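Local structure of interferon gamma receptor 1 (Gallus gallus, 4EQ3) at residues V11-T17 / Y29-M35; V127-P133 / Y145-Y150; C189-K193 / A204-E208; Y80-I84 / Q94-T98. The protein probably binds interferon gamma as a cytokine receptor chain, this piece being its extracellular part, built of two fibronectin type III domains. All coordinates share one frame; numbering follows the deposited sequence.

Overall arrangement
The four contacts fall into two pairs, one in each fibronectin type III domain. In the N-terminal domain, contact 1 and contact 4 lie with centres about 12 Å apart and touch: Pro14 and Trp30 pack on Ile84, so the three-stranded sheet meets the four-stranded one. In the second domain, contact 2 and contact 3 have centres about 15 Å apart and meet where Tyr150 and Val127 reach Lys193 and Ala192. Between the domains, contacts 1 and 2 are about 36 Å apart at their centres and about 13 Å at their nearest atoms. Contacts 3 and 4 lie in the corresponding hairpins of the two domains.

Contact 1. Residues V11-T17 / Y29-M35; sequences VPSPTGT and YWQYPSM
Thr15 and Gln31 form an antiparallel hydrogen-bonded pair, the one bridge between 11-17 and 29-35, whose end-to-end directions are 159° apart. Both backbone bonds are present, Thr15 N to Gln31 O at 2.8 Å and Gln31 N to Thr15 O at 2.6 Å. On the exposed face of this pair the CG2 methyl of Thr15 lies 3.7 Å from Gln31 CB, which suits a beta-branched residue next to a long polar one that can end in solvent. Just beyond, Gly16 takes a positive phi (57°), a conformation easy for glycine, and the chain turns a corner. In this fibronectin type III domain the chain before the corner packs its side chains, Val11 and Pro14 among them, on strands 81-88 and 91-97, whereas strand 17-22 beyond it pairs with 25-31. The prolines before the corner have no N-H to continue the ladder, and a side chain takes over. Tyr32, its CG anti to the backbone N (chi1 -157°), lays its ring along the 12-14 backbone, with Pro14 CA 3.8 Å from CD1 at the ring edge. Its hydroxyl donates to Pro12 O at 2.9 Å, approaching somewhat out of the carbonyl plane, while Val11 CG1 packs against the Tyr32 hydroxyl oxygen. Pro14 CB meets Trp30 CD1 at 3.9 Å, on the buried side, where Phe41 stands edge-to-face with the rings of both Trp30 and Tyr32.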
loop_
_atom_site.group_PDB
_atom_site.type_symbol
_atom_site.label_atom_id
_atom_site.label_comp_id
_atom_site.label_asym_id
_atom_site.label_seq_id
_atom_site.Cartn_x
_atom_site.Cartn_y
_atom_site.Cartn_z
ATOM N N VAL A 11 -1.588 -10.491 -34.296
ATOM C CA VAL A 11 -1.656 -9.428 -33.302
ATOM C C VAL A 11 -1.458 -10.083 -31.964
ATOM O O VAL A 11 -2.364 -10.586 -31.364
ATOM C CB VAL A 11 -2.999 -8.677 -33.314
ATOM C CG1 VAL A 11 -3.217 -7.895 -32.031
ATOM C CG2 VAL A 11 -3.094 -7.812 -34.526
ATOM N N PRO A 12 -0.214 -10.084 -31.549
ATOM C CA PRO A 12 0.219 -10.760 -30.346
ATOM C C PRO A 12 -0.470 -10.177 -29.141
ATOM O O PRO A 12 -0.988 -9.112 -29.237
ATOM C CB PRO A 12 1.700 -10.468 -30.341
ATOM C CG PRO A 12 1.824 -9.208 -31.001
ATOM C CD PRO A 12 0.825 -9.192 -32.075
ATOM N N SER A 13 -0.467 -10.908 -28.038
ATOM C CA SER A 13 -1.113 -10.479 -26.808
ATOM C C SER A 13 -0.137 -9.668 -25.974
ATOM O O SER A 13 1.071 -9.812 -26.118
ATOM C CB SER A 13 -1.577 -11.691 -26.001
ATOM O OG SER A 13 -0.483 -12.304 -25.340
ATOM N N PRO A 14 -0.660 -8.819 -25.086
ATOM C CA PRO A 14 0.234 -8.089 -24.183
ATOM C C PRO A 14 1.182 -9.042 -23.456
ATOM O O PRO A 14 0.997 -10.276 -23.457
ATOM C CB PRO A 14 -0.734 -7.431 -23.195
ATOM C CG PRO A 14 -2.015 -7.296 -23.958
ATOM C CD PRO A 14 -2.078 -8.517 -24.831
ATOM N N THR A 15 2.201 -8.473 -22.830
ATOM C CA THR A 15 3.227 -9.282 -22.206
ATOM C C THR A 15 3.710 -8.647 -20.903
ATOM O O THR A 15 3.420 -7.483 -20.626
ATOM C CB THR A 15 4.414 -9.479 -23.167
ATOM O OG1 THR A 15 5.117 -10.680 -22.824
ATOM C CG2 THR A 15 5.348 -8.295 -23.116
ATOM N N GLY A 16 4.412 -9.439 -20.097
ATOM C CA GLY A 16 5.005 -8.965 -18.863
ATOM C C GLY A 16 4.009 -8.359 -17.900
ATOM O O GLY A 16 4.281 -7.320 -17.285
ATOM N N THR A 17 2.849 -8.995 -17.761
ATOM C CA THR A 17 1.822 -8.472 -16.874
ATOM C C THR A 17 2.357 -8.403 -15.462
ATOM O O THR A 17 3.097 -9.287 -15.024
ATOM C CB THR A 17 0.537 -9.324 -16.901
ATOM O OG1 THR A 17 0.792 -10.619 -16.329
ATOM C CG2 THR A 17 0.043 -9.470 -18.326
ATOM N N TYR A 29 0.325 -3.398 -14.834
ATOM C CA TYR A 29 1.222 -2.978 -15.891
ATOM C C TYR A 29 1.455 -4.119 -16.865
ATOM O O TYR A 29 1.419 -5.279 -16.483
ATOM C CB TYR A 29 2.575 -2.574 -15.312
ATOM C CG TYR A 29 2.528 -1.456 -14.304
ATOM C CD1 TYR A 29 2.440 -0.132 -14.716
ATOM C CD2 TYR A 29 2.587 -1.719 -12.938
ATOM C CE1 TYR A 29 2.414 0.903 -13.797
ATOM C CE2 TYR A 29 2.561 -0.680 -12.003
ATOM C CZ TYR A 29 2.475 0.625 -12.446
ATOM O OH TYR A 29 2.446 1.665 -11.549
ATOM N N TRP A 30 1.726 -3.774 -18.116
ATOM C CA TRP A 30 2.132 -4.743 -19.112
ATOM C C TRP A 30 3.034 -4.086 -20.151
ATOM O O TRP A 30 3.271 -2.868 -20.132
ATOM C CB TRP A 30 0.908 -5.362 -19.795
ATOM C CG TRP A 30 -0.017 -4.350 -20.399
ATOM C CD1 TRP A 30 -0.046 -3.937 -21.700
ATOM C CD2 TRP A 30 -1.048 -3.621 -19.722
ATOM N NE1 TRP A 30 -1.031 -2.989 -21.871
ATOM C CE2 TRP A 30 -1.657 -2.777 -20.671
ATOM C CE3 TRP A 30 -1.509 -3.595 -18.402
ATOM C CZ2 TRP A 30 -2.708 -1.925 -20.346
ATOM C CZ3 TRP A 30 -2.554 -2.745 -18.081
ATOM C CH2 TRP A 30 -3.138 -1.920 -19.046
ATOM N N GLN A 31 3.536 -4.903 -21.061
ATOM C CA GLN A 31 4.392 -4.416 -22.118
ATOM C C GLN A 31 3.868 -4.897 -23.461
ATOM O O GLN A 31 3.134 -5.894 -23.538
ATOM C CB GLN A 31 5.827 -4.888 -21.886
ATOM C CG GLN A 31 6.502 -4.199 -20.705
ATOM C CD GLN A 31 7.866 -4.765 -20.399
ATOM O OE1 GLN A 31 8.063 -5.980 -20.421
ATOM N NE2 GLN A 31 8.821 -3.885 -20.099
ATOM N N TYR A 32 4.240 -4.185 -24.517
ATOM C CA TYR A 32 3.768 -4.532 -25.841
ATOM C C TYR A 32 4.819 -4.246 -26.902
ATOM O O TYR A 32 5.563 -3.272 -26.791
ATOM C CB TYR A 32 2.482 -3.776 -26.159
ATOM C CG TYR A 32 1.659 -4.457 -27.223
ATOM C CD1 TYR A 32 0.963 -5.627 -26.937
ATOM C CD2 TYR A 32 1.587 -3.948 -28.513
ATOM C CE1 TYR A 32 0.213 -6.265 -27.904
ATOM C CE2 TYR A 32 0.835 -4.573 -29.481
ATOM C CZ TYR A 32 0.152 -5.736 -29.168
ATOM O OH TYR A 32 -0.592 -6.376 -30.121
ATOM N N PRO A 33 4.870 -5.104 -27.916
ATOM C CA PRO A 33 5.785 -4.918 -29.032
ATOM C C PRO A 33 5.486 -3.697 -29.875
ATOM O O PRO A 33 4.406 -3.198 -29.871
ATOM C CB PRO A 33 5.624 -6.196 -29.831
ATOM C CG PRO A 33 4.359 -6.699 -29.463
ATOM C CD PRO A 33 4.119 -6.343 -28.083
ATOM N N SER A 34 6.516 -3.206 -30.535
ATOM C CA SER A 34 6.403 -2.070 -31.408
ATOM C C SER A 34 5.616 -2.411 -32.689
ATOM O O SER A 34 5.915 -3.374 -33.353
ATOM C CB SER A 34 7.790 -1.526 -31.725
ATOM O OG SER A 34 7.666 -0.335 -32.400
HETATM N N MSE A 35 4.597 -1.621 -33.012
HETATM C CA MSE A 35 3.731 -1.918 -34.130
HETATM C C MSE A 35 3.753 -0.723 -35.023
HETATM O O MSE A 35 4.094 0.326 -34.585
HETATM C CB MSE A 35 2.302 -2.110 -33.675
HETATM C CG MSE A 35 2.036 -3.244 -32.811
HETATM SE SE MSE A 35 2.645 -4.782 -33.525
HETATM C CE MSE A 35 2.320 -6.005 -32.113
#

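Contact 2. Residues V127-P133 / Y145-Y150; sequences VYHPEFP and YSELSY
Tyr150 reaches across the second fibronectin type III domain to Val127 and His129, joining the end of strand 122-128 to the start of strand 148-156 from the facing sheet. In the tight part, Val127 CG2 sits over one face of the Tyr150 ring, 4.1 Å from its centroid, as a CH-pi contact. At the rim of that ring, His129 ND1 and Tyr150 OH share a nearly straight hydrogen bond of 2.7 Å, the two rings meeting rim to rim with planes 18° apart. Histidine suits this buried place because both ring nitrogens find partners: NE2 bonds to Gly110 O. A water joins Tyr150 OH to His129 N, which satisfies the backbone amide. Phe132 fills the space beyond, its CE2 4.3 Å from Leu148 CD2, and its ring stands edge-to-face with Phe24 of the N-terminal domain, so the contact borders the junction between domains. The solvent side is looser: the two type I turns, His129 to Phe132 and Tyr145 to Leu148, carry Glu131, Ser146 and Glu147 outward. From the start of the second turn the buried phenol of Tyr145 reaches back to Pro133, and Tyr145 OH lies 3.4 Å from Phe132 CB.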
loop_
_atom_site.group_PDB
_atom_site.type_symbol
_atom_site.label_atom_id
_atom_site.label_comp_id
_atom_site.label_asym_id
_atom_site.label_seq_id
_atom_site.Cartn_x
_atom_site.Cartn_y
_atom_site.Cartn_z
ATOM N N VAL A 127 2.737 9.488 13.905
ATOM C CA VAL A 127 2.943 8.559 12.812
ATOM C C VAL A 127 1.653 8.379 12.024
ATOM O O VAL A 127 0.575 8.293 12.608
ATOM C CB VAL A 127 3.453 7.215 13.343
ATOM C CG1 VAL A 127 2.455 6.635 14.348
ATOM C CG2 VAL A 127 3.725 6.241 12.195
ATOM N N TYR A 128 1.769 8.356 10.698
ATOM C CA TYR A 128 0.633 8.084 9.822
ATOM C C TYR A 128 1.097 7.840 8.382
ATOM O O TYR A 128 2.282 7.976 8.069
ATOM C CB TYR A 128 -0.372 9.234 9.875
ATOM C CG TYR A 128 -0.019 10.420 9.003
ATOM C CD1 TYR A 128 1.190 11.086 9.156
ATOM C CD2 TYR A 128 -0.909 10.885 8.041
ATOM C CE1 TYR A 128 1.510 12.184 8.367
ATOM C CE2 TYR A 128 -0.601 11.978 7.246
ATOM C CZ TYR A 128 0.611 12.622 7.414
ATOM O OH TYR A 128 0.920 13.703 6.622
ATOM N N HIS A 129 0.153 7.461 7.520
ATOM C CA HIS A 129 0.413 7.224 6.102
ATOM C C HIS A 129 -0.402 8.182 5.252
ATOM O O HIS A 129 -1.576 7.904 4.977
ATOM C CB HIS A 129 -0.035 5.814 5.728
ATOM C CG HIS A 129 1.026 4.774 5.881
ATOM N ND1 HIS A 129 1.234 4.093 7.058
ATOM C CD2 HIS A 129 1.934 4.292 5.000
ATOM C CE1 HIS A 129 2.227 3.236 6.898
ATOM N NE2 HIS A 129 2.666 3.334 5.656
ATOM N N PRO A 130 0.208 9.296 4.800
ATOM C CA PRO A 130 -0.544 10.277 4.001
ATOM C C PRO A 130 -1.137 9.656 2.736
ATOM O O PRO A 130 -2.149 10.131 2.219
ATOM C CB PRO A 130 0.519 11.327 3.634
ATOM C CG PRO A 130 1.821 10.630 3.797
ATOM C CD PRO A 130 1.624 9.671 4.938
ATOM N N GLU A 131 -0.537 8.604 2.216
ATOM C CA GLU A 131 -1.008 7.939 1.021
ATOM C C GLU A 131 -2.298 7.167 1.168
ATOM O O GLU A 131 -2.954 6.920 0.239
ATOM C CB GLU A 131 0.025 6.991 0.510
ATOM C CG GLU A 131 1.360 7.562 0.468
ATOM C CD GLU A 131 2.249 7.125 1.633
ATOM O OE1 GLU A 131 3.427 6.956 1.323
ATOM O OE2 GLU A 131 1.803 6.974 2.805
ATOM N N PHE A 132 -2.638 6.788 2.367
ATOM C CA PHE A 132 -3.846 5.977 2.533
ATOM C C PHE A 132 -5.065 6.753 2.052
ATOM O O PHE A 132 -5.204 7.943 2.327
ATOM C CB PHE A 132 -4.039 5.518 3.982
ATOM C CG PHE A 132 -3.065 4.456 4.424
ATOM C CD1 PHE A 132 -2.184 3.884 3.525
ATOM C CD2 PHE A 132 -3.033 4.041 5.745
ATOM C CE1 PHE A 132 -1.285 2.918 3.930
ATOM C CE2 PHE A 132 -2.139 3.080 6.165
ATOM C CZ PHE A 132 -1.262 2.512 5.260
ATOM N N PRO A 133 -5.955 6.081 1.323
ATOM C CA PRO A 133 -7.117 6.802 0.790
ATOM C C PRO A 133 -8.113 7.184 1.887
ATOM O O PRO A 133 -8.216 6.499 2.907
ATOM C CB PRO A 133 -7.727 5.806 -0.198
ATOM C CG PRO A 133 -7.271 4.449 0.299
ATOM C CD PRO A 133 -5.904 4.676 0.886
ATOM N N TYR A 145 -9.398 0.040 8.215
ATOM C CA TYR A 145 -8.755 1.030 9.084
ATOM C C TYR A 145 -9.030 0.752 10.552
ATOM O O TYR A 145 -8.194 1.013 11.411
ATOM C CB TYR A 145 -9.212 2.456 8.747
ATOM C CG TYR A 145 -8.687 2.973 7.428
ATOM C CD1 TYR A 145 -7.408 2.648 6.993
ATOM C CD2 TYR A 145 -9.466 3.797 6.626
ATOM C CE1 TYR A 145 -6.920 3.125 5.786
ATOM C CE2 TYR A 145 -8.985 4.285 5.417
ATOM C CZ TYR A 145 -7.715 3.943 5.003
ATOM O OH TYR A 145 -7.243 4.411 3.804
ATOM N N SER A 146 -10.207 0.208 10.845
ATOM C CA SER A 146 -10.516 -0.158 12.222
ATOM C C SER A 146 -9.498 -1.175 12.770
ATOM O O SER A 146 -9.442 -1.423 13.984
ATOM C CB SER A 146 -11.949 -0.699 12.336
ATOM O OG SER A 146 -12.016 -2.054 11.948
ATOM N N GLU A 147 -8.690 -1.752 11.879
ATOM C CA GLU A 147 -7.685 -2.744 12.276
ATOM C C GLU A 147 -6.249 -2.247 12.058
ATOM O O GLU A 147 -5.295 -3.025 12.088
ATOM C CB GLU A 147 -7.893 -4.050 11.511
ATOM C CG GLU A 147 -9.256 -4.715 11.740
ATOM C CD GLU A 147 -9.396 -5.330 13.126
ATOM O OE1 GLU A 147 -8.372 -5.490 13.820
ATOM O OE2 GLU A 147 -10.538 -5.654 13.515
ATOM N N LEU A 148 -6.097 -0.952 11.833
ATOM C CA LEU A 148 -4.768 -0.382 11.629
ATOM C C LEU A 148 -4.066 -0.124 12.954
ATOM O O LEU A 148 -4.631 0.504 13.846
ATOM C CB LEU A 148 -4.864 0.935 10.855
ATOM C CG LEU A 148 -3.556 1.726 10.744
ATOM C CD1 LEU A 148 -2.483 0.956 9.965
ATOM C CD2 LEU A 148 -3.827 3.081 10.105
ATOM N N SER A 149 -2.831 -0.595 13.079
ATOM C CA SER A 149 -1.998 -0.220 14.212
ATOM C C SER A 149 -0.580 0.090 13.736
ATOM O O SER A 149 -0.194 -0.253 12.620
ATOM C CB SER A 149 -1.984 -1.331 15.270
ATOM O OG SER A 149 -1.402 -2.526 14.771
ATOM N N TYR A 150 0.201 0.741 14.582
ATOM C CA TYR A 150 1.600 0.966 14.272
ATOM C C TYR A 150 2.421 0.425 15.416
ATOM O O TYR A 150 2.042 0.571 16.582
ATOM C CB TYR A 150 1.887 2.461 14.062
ATOM C CG TYR A 150 1.300 3.015 12.787
ATOM C CD1 TYR A 150 0.050 3.620 12.779
ATOM C CD2 TYR A 150 1.993 2.930 11.585
ATOM C CE1 TYR A 150 -0.497 4.125 11.610
ATOM C CE2 TYR A 150 1.454 3.433 10.410
ATOM C CZ TYR A 150 0.208 4.024 10.432
ATOM O OH TYR A 150 -0.336 4.519 9.271
HETATM O O HOH W 1 -2.317 6.091 8.742
#

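Contact 3. Residues C189-K193 / A204-E208; sequences CVSAK and ASSEE
Ala192 and Ser206 hold together two backbones that run nearly antiparallel, 167° apart, of which only 189-193 is a regular strand; 205-208 has the extended, polyproline-like angles of a broken edge strand. Ser206 N donates to Ala192 O at 2.9 Å, nearly along the C=O axis. The return bond goes to a side chain: Ala192 N donates to Ser206 OG, also at 2.9 Å. Because chi1 of 60° sets OG between the backbone N and the carbonyl carbon, the hydroxyl turns back on the neighbouring strand and stands in for a main-chain acceptor, a role that suits the short side chain of serine. Ser191 OG binds a water at 2.6 Å, and that water reaches Ser205 OG only weakly. Lys193 lies alongside Ser205, CG 3.5 Å from OG, using the aliphatic part of its chain. At the other end Glu208 extends its carboxylate over Cys189, OE1 coming 3.4 Å from CB; OE2 makes a long, weak ion pair with Arg155. Cys189 is disulfide-bonded to Cys210, which pins the two strands just beyond the break. This is the hairpin of strands 186-196 and 201-213, the last two of a fibronectin type III domain, with an interrupted final edge strand.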
loop_
_atom_site.group_PDB
_atom_site.type_symbol
_atom_site.label_atom_id
_atom_site.label_comp_id
_atom_site.label_asym_id
_atom_site.label_seq_id
_atom_site.Cartn_x
_atom_site.Cartn_y
_atom_site.Cartn_z
ATOM N N CYS A 189 16.552 7.220 19.105
ATOM C CA CYS A 189 16.181 7.054 17.710
ATOM C C CYS A 189 14.999 6.117 17.592
ATOM O O CYS A 189 14.956 5.065 18.226
ATOM C CB CYS A 189 17.358 6.524 16.900
ATOM S SG CYS A 189 18.822 7.561 17.020
ATOM N N VAL A 190 14.037 6.511 16.771
ATOM C CA VAL A 190 12.775 5.802 16.705
ATOM C C VAL A 190 12.379 5.528 15.264
ATOM O O VAL A 190 12.642 6.348 14.360
ATOM C CB VAL A 190 11.658 6.600 17.407
ATOM C CG1 VAL A 190 11.099 7.665 16.477
ATOM C CG2 VAL A 190 10.561 5.672 17.867
ATOM N N SER A 191 11.759 4.367 15.064
ATOM C CA SER A 191 11.215 3.968 13.772
ATOM C C SER A 191 9.859 3.309 13.980
ATOM O O SER A 191 9.507 2.929 15.098
ATOM C CB SER A 191 12.152 2.984 13.079
ATOM O OG SER A 191 12.213 1.775 13.812
ATOM N N ALA A 192 9.091 3.170 12.906
ATOM C CA ALA A 192 7.757 2.590 13.037
ATOM C C ALA A 192 7.359 1.763 11.818
ATOM O O ALA A 192 7.901 1.965 10.727
ATOM C CB ALA A 192 6.724 3.691 13.289
ATOM N N LYS A 193 6.425 0.848 11.996
ATOM C CA LYS A 193 5.826 0.068 10.921
ATOM C C LYS A 193 4.303 0.032 11.038
ATOM O O LYS A 193 3.796 -0.032 12.085
ATOM C CB LYS A 193 6.277 -1.381 10.982
ATOM C CG LYS A 193 7.609 -1.708 10.588
ATOM C CD LYS A 193 7.684 -3.187 10.402
ATOM C CE LYS A 193 8.310 -3.859 11.490
ATOM N NZ LYS A 193 8.923 -5.076 11.073
ATOM N N ALA A 204 6.804 -1.940 5.752
ATOM C CA ALA A 204 8.236 -1.680 5.893
ATOM C C ALA A 204 8.452 -0.657 7.001
ATOM O O ALA A 204 7.557 0.131 7.297
ATOM C CB ALA A 204 8.815 -1.156 4.579
ATOM N N SER A 205 9.635 -0.674 7.608
ATOM C CA SER A 205 9.973 0.290 8.653
ATOM C C SER A 205 10.311 1.652 8.077
ATOM O O SER A 205 10.965 1.759 7.043
ATOM C CB SER A 205 11.180 -0.181 9.458
ATOM O OG SER A 205 11.012 -1.501 9.914
ATOM N N SER A 206 9.883 2.700 8.762
ATOM C CA SER A 206 10.330 4.036 8.423
ATOM C C SER A 206 11.824 4.063 8.677
ATOM O O SER A 206 12.350 3.185 9.357
ATOM C CB SER A 206 9.638 5.060 9.318
ATOM O OG SER A 206 9.935 4.825 10.685
ATOM N N GLU A 207 12.524 5.060 8.146
ATOM C CA GLU A 207 13.908 5.240 8.560
ATOM C C GLU A 207 13.949 5.886 9.944
ATOM O O GLU A 207 12.972 6.485 10.386
ATOM C CB GLU A 207 14.719 6.023 7.533
ATOM C CG GLU A 207 14.057 7.263 7.003
ATOM C CD GLU A 207 14.935 7.980 5.991
ATOM O OE1 GLU A 207 16.115 8.268 6.323
ATOM O OE2 GLU A 207 14.445 8.248 4.868
ATOM N N GLU A 208 15.067 5.717 10.642
ATOM C CA GLU A 208 15.177 6.188 12.008
ATOM C C GLU A 208 15.122 7.708 12.073
ATOM O O GLU A 208 15.731 8.393 11.248
ATOM C CB GLU A 208 16.476 5.697 12.643
ATOM C CG GLU A 208 16.437 4.268 13.163
ATOM C CD GLU A 208 17.478 4.024 14.246
ATOM O OE1 GLU A 208 18.503 4.744 14.266
ATOM O OE2 GLU A 208 17.266 3.122 15.085
HETATM O O HOH W 2 10.484 0.080 12.915
#

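Contact 4. Residues Y80-I84 / Q94-T98; sequences YWFRI and QYVET
The hairpin of strands 81-88 and 91-97, the last two of the N-terminal fibronectin type III domain, is joined here by antiparallel pairing of Ile84 with Val96 (hydrogen-bonded) and of Arg83 with Glu97 (non-hydrogen-bonded). Ile84 N to Val96 O and Val96 N to Ile84 O are both 3.0 Å. Thr98 N donates to Phe82 O, and Phe82 N turns to Thr98 OG1 at 3.2 Å, so a threonine hydroxyl replaces a backbone acceptor where the edge strand ends. Arg83 and Tyr95 form a stacked pair. With CG between the backbone N and the carbonyl carbon (chi1 71°), the arginine runs extended to NE across the tyrosine, and its guanidinium lies flat on the ring, planes 3° and centres 4.2 Å apart. NE is 3.4 Å from CD2, displaced toward the rim, and CD adds a CH-pi contact over the same face. Arginine suits this place because its flat cation can stack while its N-H groups stay available at the edge: NE makes a salt bridge to Glu44, and Tyr53 adds a cation-pi contact. On the face of the sheet that carries Arg83, Trp81 CD1 approaches Glu97 OE1 at 3.9 Å, while OE2 bonds to Tyr53 OH. Phe82, Ile84, Val96 and Thr98 instead pack toward strand 17-22, and strand 40-46 pairs with the hairpin through Trp81 to Lys46 and Arg83 to Glu44.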
loop_
_atom_site.group_PDB
_atom_site.type_symbol
_atom_site.label_atom_id
_atom_site.label_comp_id
_atom_site.label_asym_id
_atom_site.label_seq_id
_atom_site.Cartn_x
_atom_site.Cartn_y
_atom_site.Cartn_z
ATOM N N TYR A 80 -8.657 -11.895 -6.796
ATOM C CA TYR A 80 -9.042 -11.225 -8.032
ATOM C C TYR A 80 -8.130 -11.735 -9.133
ATOM O O TYR A 80 -6.971 -12.075 -8.882
ATOM C CB TYR A 80 -8.855 -9.707 -7.920
ATOM C CG TYR A 80 -9.865 -8.963 -7.062
ATOM C CD1 TYR A 80 -11.006 -8.397 -7.626
ATOM C CD2 TYR A 80 -9.655 -8.788 -5.699
ATOM C CE1 TYR A 80 -11.920 -7.688 -6.847
ATOM C CE2 TYR A 80 -10.563 -8.082 -4.918
ATOM C CZ TYR A 80 -11.690 -7.541 -5.499
ATOM O OH TYR A 80 -12.582 -6.855 -4.714
ATOM N N TRP A 81 -8.654 -11.796 -10.351
ATOM C CA TRP A 81 -7.821 -11.999 -11.516
ATOM C C TRP A 81 -8.056 -10.830 -12.464
ATOM O O TRP A 81 -9.128 -10.213 -12.446
ATOM C CB TRP A 81 -8.136 -13.331 -12.203
ATOM C CG TRP A 81 -7.536 -14.509 -11.505
ATOM C CD1 TRP A 81 -6.355 -15.129 -11.801
ATOM C CD2 TRP A 81 -8.079 -15.197 -10.378
ATOM N NE1 TRP A 81 -6.135 -16.164 -10.927
ATOM C CE2 TRP A 81 -7.182 -16.228 -10.046
ATOM C CE3 TRP A 81 -9.238 -15.037 -9.617
ATOM C CZ2 TRP A 81 -7.410 -17.104 -8.989
ATOM C CZ3 TRP A 81 -9.469 -15.915 -8.570
ATOM C CH2 TRP A 81 -8.554 -16.929 -8.262
ATOM N N PHE A 82 -7.052 -10.508 -13.270
ATOM C CA PHE A 82 -7.209 -9.463 -14.282
ATOM C C PHE A 82 -6.679 -9.982 -15.603
ATOM O O PHE A 82 -5.876 -10.913 -15.631
ATOM C CB PHE A 82 -6.477 -8.173 -13.883
ATOM C CG PHE A 82 -6.756 -7.727 -12.481
ATOM C CD1 PHE A 82 -5.899 -8.077 -11.447
ATOM C CD2 PHE A 82 -7.872 -6.957 -12.192
ATOM C CE1 PHE A 82 -6.147 -7.666 -10.146
ATOM C CE2 PHE A 82 -8.131 -6.547 -10.898
ATOM C CZ PHE A 82 -7.267 -6.907 -9.868
ATOM N N ARG A 83 -7.133 -9.398 -16.707
ATOM C CA ARG A 83 -6.642 -9.835 -18.011
ATOM C C ARG A 83 -6.687 -8.700 -19.028
ATOM O O ARG A 83 -7.477 -7.769 -18.904
ATOM C CB ARG A 83 -7.424 -11.055 -18.522
ATOM C CG ARG A 83 -8.857 -10.771 -18.956
ATOM C CD ARG A 83 -9.530 -12.074 -19.411
ATOM N NE ARG A 83 -10.913 -11.912 -19.853
ATOM C CZ ARG A 83 -11.675 -12.927 -20.260
ATOM N NH1 ARG A 83 -11.181 -14.155 -20.276
ATOM N NH2 ARG A 83 -12.924 -12.719 -20.655
ATOM N N ILE A 84 -5.824 -8.778 -20.030
ATOM C CA ILE A 84 -5.736 -7.701 -20.998
ATOM C C ILE A 84 -5.628 -8.257 -22.396
ATOM O O ILE A 84 -4.886 -9.198 -22.633
ATOM C CB ILE A 84 -4.478 -6.841 -20.766
ATOM C CG1 ILE A 84 -4.299 -6.521 -19.272
ATOM C CG2 ILE A 84 -4.542 -5.575 -21.626
ATOM C CD1 ILE A 84 -3.009 -7.032 -18.687
ATOM N N GLN A 94 -5.922 -12.343 -28.174
ATOM C CA GLN A 94 -6.660 -13.016 -27.119
ATOM C C GLN A 94 -6.229 -12.350 -25.820
ATOM O O GLN A 94 -5.268 -11.570 -25.805
ATOM C CB GLN A 94 -6.330 -14.505 -27.090
ATOM C CG GLN A 94 -6.502 -15.219 -28.429
ATOM C CD GLN A 94 -7.967 -15.390 -28.842
ATOM O OE1 GLN A 94 -8.875 -14.782 -28.266
ATOM N NE2 GLN A 94 -8.193 -16.219 -29.858
ATOM N N TYR A 95 -6.933 -12.651 -24.738
ATOM C CA TYR A 95 -6.609 -12.078 -23.444
ATOM C C TYR A 95 -5.453 -12.820 -22.808
ATOM O O TYR A 95 -5.278 -14.007 -23.021
ATOM C CB TYR A 95 -7.801 -12.170 -22.507
ATOM C CG TYR A 95 -8.807 -11.060 -22.633
ATOM C CD1 TYR A 95 -8.488 -9.755 -22.269
ATOM C CD2 TYR A 95 -10.092 -11.322 -23.074
ATOM C CE1 TYR A 95 -9.422 -8.745 -22.365
ATOM C CE2 TYR A 95 -11.028 -10.320 -23.173
ATOM C CZ TYR A 95 -10.691 -9.037 -22.819
ATOM O OH TYR A 95 -11.634 -8.043 -22.918
ATOM N N VAL A 96 -4.655 -12.104 -22.027
ATOM C CA VAL A 96 -3.638 -12.746 -21.216
ATOM C C VAL A 96 -3.980 -12.424 -19.771
ATOM O O VAL A 96 -4.321 -11.281 -19.443
ATOM C CB VAL A 96 -2.218 -12.248 -21.563
ATOM C CG1 VAL A 96 -2.170 -10.739 -21.502
ATOM C CG2 VAL A 96 -1.186 -12.874 -20.628
ATOM N N GLU A 97 -3.892 -13.440 -18.919
ATOM C CA GLU A 97 -4.356 -13.355 -17.541
ATOM C C GLU A 97 -3.202 -13.122 -16.562
ATOM O O GLU A 97 -2.091 -13.609 -16.774
ATOM C CB GLU A 97 -5.083 -14.660 -17.187
ATOM C CG GLU A 97 -5.863 -14.631 -15.894
ATOM C CD GLU A 97 -6.781 -15.846 -15.754
ATOM O OE1 GLU A 97 -6.307 -16.908 -15.290
ATOM O OE2 GLU A 97 -7.970 -15.729 -16.122
ATOM N N THR A 98 -3.465 -12.389 -15.488
ATOM C CA THR A 98 -2.442 -12.181 -14.464
ATOM C C THR A 98 -2.409 -13.353 -13.479
ATOM O O THR A 98 -3.321 -14.198 -13.461
ATOM C CB THR A 98 -2.689 -10.894 -13.650
ATOM O OG1 THR A 98 -3.941 -10.987 -12.958
ATOM C CG2 THR A 98 -2.692 -9.656 -14.546
#